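Local coordinates for UPF0303 protein YBR137W (Saccharomyces cerevisiae, PDB 4CLC) that is of unknown biochemical function but is a cytoplasmic member of the UPF0303 family, with a domain of the HbpS-like type, at residues N84-A95 with C145-D156. Sequence-based numbering, arbitrary orientation.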
loop_
_atom_site.group_PDB
_atom_site.type_symbol
_atom_site.label_atom_id
_atom_site.label_comp_id
_atom_site.label_asym_id
_atom_site.label_seq_id
_atom_site.Cartn_x
_atom_site.Cartn_y
_atom_site.Cartn_z
ATOM N N ASN D 84 -25.012 3.687 1.972
ATOM C CA ASN D 84 -25.574 3.763 3.304
ATOM C C ASN D 84 -24.568 3.179 4.270
ATOM O O ASN D 84 -24.433 3.631 5.398
ATOM C CB ASN D 84 -26.897 3.029 3.414
ATOM C CG ASN D 84 -28.050 3.829 2.873
ATOM O OD1 ASN D 84 -28.695 3.423 1.910
ATOM N ND2 ASN D 84 -28.322 4.974 3.492
ATOM N N ASP D 85 -23.841 2.172 3.801
ATOM C CA ASP D 85 -22.838 1.510 4.626
ATOM C C ASP D 85 -21.606 2.395 4.786
ATOM O O ASP D 85 -21.075 2.543 5.895
ATOM C CB ASP D 85 -22.458 0.154 4.029
ATOM C CG ASP D 85 -23.588 -0.852 4.097
ATOM O OD1 ASP D 85 -24.458 -0.760 4.994
ATOM O OD2 ASP D 85 -23.625 -1.740 3.237
ATOM N N PHE D 86 -21.161 2.984 3.683
ATOM C CA PHE D 86 -20.082 3.950 3.734
ATOM C C PHE D 86 -20.411 5.093 4.708
ATOM O O PHE D 86 -19.597 5.436 5.568
ATOM C CB PHE D 86 -19.805 4.497 2.341
ATOM C CG PHE D 86 -19.084 3.540 1.453
ATOM C CD1 PHE D 86 -17.692 3.460 1.486
ATOM C CD2 PHE D 86 -19.785 2.712 0.579
ATOM C CE1 PHE D 86 -17.004 2.575 0.676
ATOM C CE2 PHE D 86 -19.107 1.821 -0.248
ATOM C CZ PHE D 86 -17.702 1.760 -0.190
ATOM N N TRP D 87 -21.617 5.655 4.581
ATOM C CA TRP D 87 -22.022 6.767 5.438
ATOM C C TRP D 87 -22.037 6.320 6.877
ATOM O O TRP D 87 -21.553 7.036 7.760
ATOM C CB TRP D 87 -23.396 7.337 5.032
ATOM C CG TRP D 87 -23.270 8.392 3.965
ATOM C CD1 TRP D 87 -23.445 8.231 2.617
ATOM C CD2 TRP D 87 -22.892 9.747 4.156
ATOM N NE1 TRP D 87 -23.195 9.404 1.960
ATOM C CE2 TRP D 87 -22.856 10.361 2.889
ATOM C CE3 TRP D 87 -22.579 10.515 5.279
ATOM C CZ2 TRP D 87 -22.529 11.703 2.713
ATOM C CZ3 TRP D 87 -22.251 11.846 5.106
ATOM C CH2 TRP D 87 -22.228 12.426 3.835
ATOM N N ILE D 88 -22.562 5.124 7.116
ATOM C CA ILE D 88 -22.589 4.592 8.466
ATOM C C ILE D 88 -21.175 4.443 9.023
ATOM O O ILE D 88 -20.924 4.812 10.164
ATOM C CB ILE D 88 -23.330 3.251 8.522
ATOM C CG1 ILE D 88 -24.831 3.506 8.420
ATOM C CG2 ILE D 88 -23.023 2.508 9.835
ATOM C CD1 ILE D 88 -25.647 2.285 8.632
ATOM N N GLN D 89 -20.252 3.936 8.206
ATOM C CA GLN D 89 -18.883 3.733 8.660
ATOM C C GLN D 89 -18.196 5.054 8.899
ATOM O O GLN D 89 -17.558 5.260 9.929
ATOM C CB GLN D 89 -18.090 2.910 7.656
ATOM C CG GLN D 89 -17.170 1.900 8.327
ATOM C CD GLN D 89 -17.933 0.859 9.175
ATOM O OE1 GLN D 89 -19.173 0.773 9.144
ATOM N NE2 GLN D 89 -17.179 0.053 9.927
ATOM N N ARG D 90 -18.367 5.962 7.947
ATOM C CA ARG D 90 -17.779 7.283 8.049
ATOM C C ARG D 90 -18.342 8.120 9.217
ATOM O O ARG D 90 -17.579 8.825 9.897
ATOM C CB ARG D 90 -17.945 8.002 6.725
ATOM C CG ARG D 90 -17.271 7.291 5.590
ATOM C CD ARG D 90 -17.413 8.028 4.297
ATOM N NE ARG D 90 -16.948 9.407 4.426
ATOM C CZ ARG D 90 -17.732 10.477 4.325
ATOM N NH1 ARG D 90 -19.027 10.347 4.068
ATOM N NH2 ARG D 90 -17.216 11.681 4.474
ATOM N N LYS D 91 -19.645 8.043 9.481
ATOM C CA LYS D 91 -20.180 8.802 10.608
ATOM C C LYS D 91 -19.672 8.232 11.926
ATOM O O LYS D 91 -19.165 8.968 12.782
ATOM C CB LYS D 91 -21.706 8.810 10.602
ATOM C CG LYS D 91 -22.323 9.547 9.439
ATOM C CD LYS D 91 -23.812 9.714 9.631
ATOM C CE LYS D 91 -24.500 10.132 8.340
ATOM N NZ LYS D 91 -25.985 10.222 8.532
ATOM N N LYS D 92 -19.815 6.915 12.068
ATOM C CA LYS D 92 -19.413 6.167 13.257
ATOM C C LYS D 92 -17.960 6.438 13.579
ATOM O O LYS D 92 -17.599 6.655 14.734
ATOM C CB LYS D 92 -19.637 4.662 13.042
ATOM C CG LYS D 92 -19.260 3.797 14.218
ATOM C CD LYS D 92 -19.543 2.328 13.988
ATOM C CE LYS D 92 -18.841 1.796 12.783
ATOM N NZ LYS D 92 -19.850 1.256 11.838
ATOM N N LYS D 93 -17.132 6.440 12.543
ATOM C CA LYS D 93 -15.711 6.628 12.728
ATOM C C LYS D 93 -15.444 7.982 13.382
ATOM O O LYS D 93 -14.769 8.055 14.420
ATOM C CB LYS D 93 -14.955 6.493 11.398
ATOM C CG LYS D 93 -13.467 6.301 11.631
ATOM C CD LYS D 93 -12.688 5.905 10.399
ATOM C CE LYS D 93 -11.242 5.552 10.772
ATOM N NZ LYS D 93 -10.572 4.652 9.778
ATOM N N THR D 94 -15.989 9.047 12.790
ATOM C CA THR D 94 -15.872 10.381 13.368
ATOM C C THR D 94 -16.333 10.388 14.822
ATOM O O THR D 94 -15.567 10.756 15.710
ATOM C CB THR D 94 -16.694 11.419 12.599
ATOM O OG1 THR D 94 -16.217 11.550 11.251
ATOM C CG2 THR D 94 -16.604 12.736 13.295
ATOM N N ALA D 95 -17.563 9.944 15.071
ATOM C CA ALA D 95 -18.116 9.934 16.427
ATOM C C ALA D 95 -17.256 9.221 17.470
ATOM O O ALA D 95 -17.052 9.766 18.551
ATOM C CB ALA D 95 -19.488 9.325 16.417
ATOM N N CYS D 145 -21.953 3.007 19.742
ATOM C CA CYS D 145 -22.338 4.130 18.931
ATOM C C CYS D 145 -23.565 3.724 18.101
ATOM O O CYS D 145 -23.610 2.639 17.505
ATOM C CB CYS D 145 -21.162 4.578 18.055
ATOM S SG CYS D 145 -21.503 5.896 16.853
ATOM N N LEU D 146 -24.570 4.594 18.096
ATOM C CA LEU D 146 -25.759 4.403 17.293
ATOM C C LEU D 146 -25.650 5.283 16.063
ATOM O O LEU D 146 -25.347 6.455 16.184
ATOM C CB LEU D 146 -27.000 4.742 18.115
ATOM C CG LEU D 146 -28.289 5.155 17.421
ATOM C CD1 LEU D 146 -28.765 4.047 16.535
ATOM C CD2 LEU D 146 -29.300 5.445 18.473
ATOM N N THR D 147 -25.876 4.720 14.882
ATOM C CA THR D 147 -25.691 5.470 13.655
ATOM C C THR D 147 -26.840 5.265 12.691
ATOM O O THR D 147 -27.159 4.134 12.323
ATOM C CB THR D 147 -24.401 5.085 12.931
ATOM O OG1 THR D 147 -23.276 5.289 13.787
ATOM C CG2 THR D 147 -24.240 5.928 11.693
ATOM N N ILE D 148 -27.451 6.372 12.276
ATOM C CA ILE D 148 -28.586 6.333 11.382
ATOM C C ILE D 148 -28.175 7.013 10.101
ATOM O O ILE D 148 -27.328 7.911 10.112
ATOM C CB ILE D 148 -29.807 7.007 12.017
ATOM C CG1 ILE D 148 -30.182 6.277 13.308
ATOM C CG2 ILE D 148 -30.980 7.020 11.077
ATOM C CD1 ILE D 148 -31.352 6.867 14.025
ATOM N N SER D 149 -28.731 6.563 8.989
ATOM C CA SER D 149 -28.381 7.121 7.700
ATOM C C SER D 149 -29.548 7.049 6.731
ATOM O O SER D 149 -30.254 6.059 6.701
ATOM C CB SER D 149 -27.176 6.385 7.110
ATOM O OG SER D 149 -27.287 6.271 5.697
ATOM N N GLY D 150 -29.684 8.061 5.884
ATOM C CA GLY D 150 -30.698 8.094 4.850
ATOM C C GLY D 150 -31.775 9.156 4.957
ATOM O O GLY D 150 -32.521 9.379 3.995
ATOM N N LEU D 151 -31.854 9.831 6.097
ATOM C CA LEU D 151 -32.695 11.026 6.208
ATOM C C LEU D 151 -31.873 12.287 5.943
ATOM O O LEU D 151 -30.728 12.214 5.504
ATOM C CB LEU D 151 -33.348 11.104 7.591
ATOM C CG LEU D 151 -34.161 9.874 7.995
ATOM C CD1 LEU D 151 -34.600 9.974 9.433
ATOM C CD2 LEU D 151 -35.360 9.728 7.079
ATOM N N LYS D 152 -32.467 13.444 6.191
ATOM C CA LYS D 152 -31.713 14.682 6.268
ATOM C C LYS D 152 -30.820 14.563 7.500
ATOM O O LYS D 152 -31.234 13.999 8.516
ATOM C CB LYS D 152 -32.644 15.898 6.371
ATOM C CG LYS D 152 -33.572 16.121 5.175
ATOM C CD LYS D 152 -34.644 17.174 5.521
ATOM C CE LYS D 152 -35.348 17.720 4.265
ATOM N NZ LYS D 152 -36.472 16.871 3.742
ATOM N N GLN D 153 -29.601 15.085 7.416
ATOM C CA GLN D 153 -28.609 14.857 8.469
ATOM C C GLN D 153 -29.114 15.270 9.855
ATOM O O GLN D 153 -28.800 14.629 10.871
ATOM C CB GLN D 153 -27.300 15.580 8.130
ATOM C CG GLN D 153 -27.236 17.063 8.457
ATOM C CD GLN D 153 -25.810 17.601 8.553
ATOM O OE1 GLN D 153 -24.963 17.097 9.288
ATOM N NE2 GLN D 153 -25.524 18.583 7.716
ATOM N N GLU D 154 -29.928 16.316 9.888
ATOM C CA GLU D 154 -30.426 16.847 11.148
ATOM C C GLU D 154 -31.437 15.871 11.726
ATOM O O GLU D 154 -31.598 15.764 12.944
ATOM C CB GLU D 154 -31.033 18.243 10.945
ATOM C CG GLU D 154 -30.035 19.305 10.485
ATOM C CD GLU D 154 -29.967 19.487 8.976
ATOM O OE1 GLU D 154 -30.646 18.747 8.230
ATOM O OE2 GLU D 154 -29.217 20.390 8.530
ATOM N N GLU D 155 -32.101 15.152 10.825
ATOM C CA GLU D 155 -33.073 14.130 11.189
ATOM C C GLU D 155 -32.392 12.821 11.598
ATOM O O GLU D 155 -32.727 12.259 12.643
ATOM C CB GLU D 155 -34.050 13.892 10.032
ATOM C CG GLU D 155 -34.977 15.063 9.761
ATOM C CD GLU D 155 -35.624 15.007 8.387
ATOM O OE1 GLU D 155 -35.074 14.319 7.501
ATOM O OE2 GLU D 155 -36.677 15.659 8.180
ATOM N N ASP D 156 -31.429 12.349 10.796
ATOM C CA ASP D 156 -30.618 11.187 11.179
ATOM C C ASP D 156 -30.108 11.391 12.608
ATOM O O ASP D 156 -30.147 10.480 13.438
ATOM C CB ASP D 156 -29.437 10.986 10.221
ATOM C CG ASP D 156 -29.861 10.496 8.841
ATOM O OD1 ASP D 156 -30.909 9.823 8.762
ATOM O OD2 ASP D 156 -29.138 10.766 7.844
HETATM O O HOH W 1 -26.268 9.428 5.777
#
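Ile88 and Thr147 meet by their methyl branches, CG2 to CG2 at 4.1 Å, where helix 84-95 crosses one face of the central strand 145-149 in the HbpS-like, GAF-related alpha/beta fold. Helix and strand run roughly antiparallel, at 141°, and illustrate how a helix seats on a mixed sheet: Cys145, Thr147 and Ser149 turn toward it, while Leu146 and Ile148 turn to helix 153-168. With CG2 anti to the backbone N, Thr147 sets that methyl against the helix backbone, 3.8 Å from Ile88 O. Farther along, Cys145 SG touches both Ala95 CB and Lys92 CG, each at 4.0 Å. At the other end Asn84 ND2 donates to Ser149 OG at 2.8 Å, within the plane of its own amide, while Asn84 OD1 accepts from Ala81 N.

Lys91 runs alongside the end of the strand, its chain extended beyond CG; its NZ donates to Ile148 O in the carbonyl plane, to Gly129 O and to a water, and forms a salt bridge to Asp156 OD2 at 3.3 Å. A methionine here would probably leave the carboxylate of buried Asp156 without this countercharge and Ile148 O and Gly129 O without this donor. Asp156 is itself positioned by the turn after the strand: Leu151 N donates to the syn side of Asp156 OD1 at 2.8 Å, 19° out of the carboxylate plane.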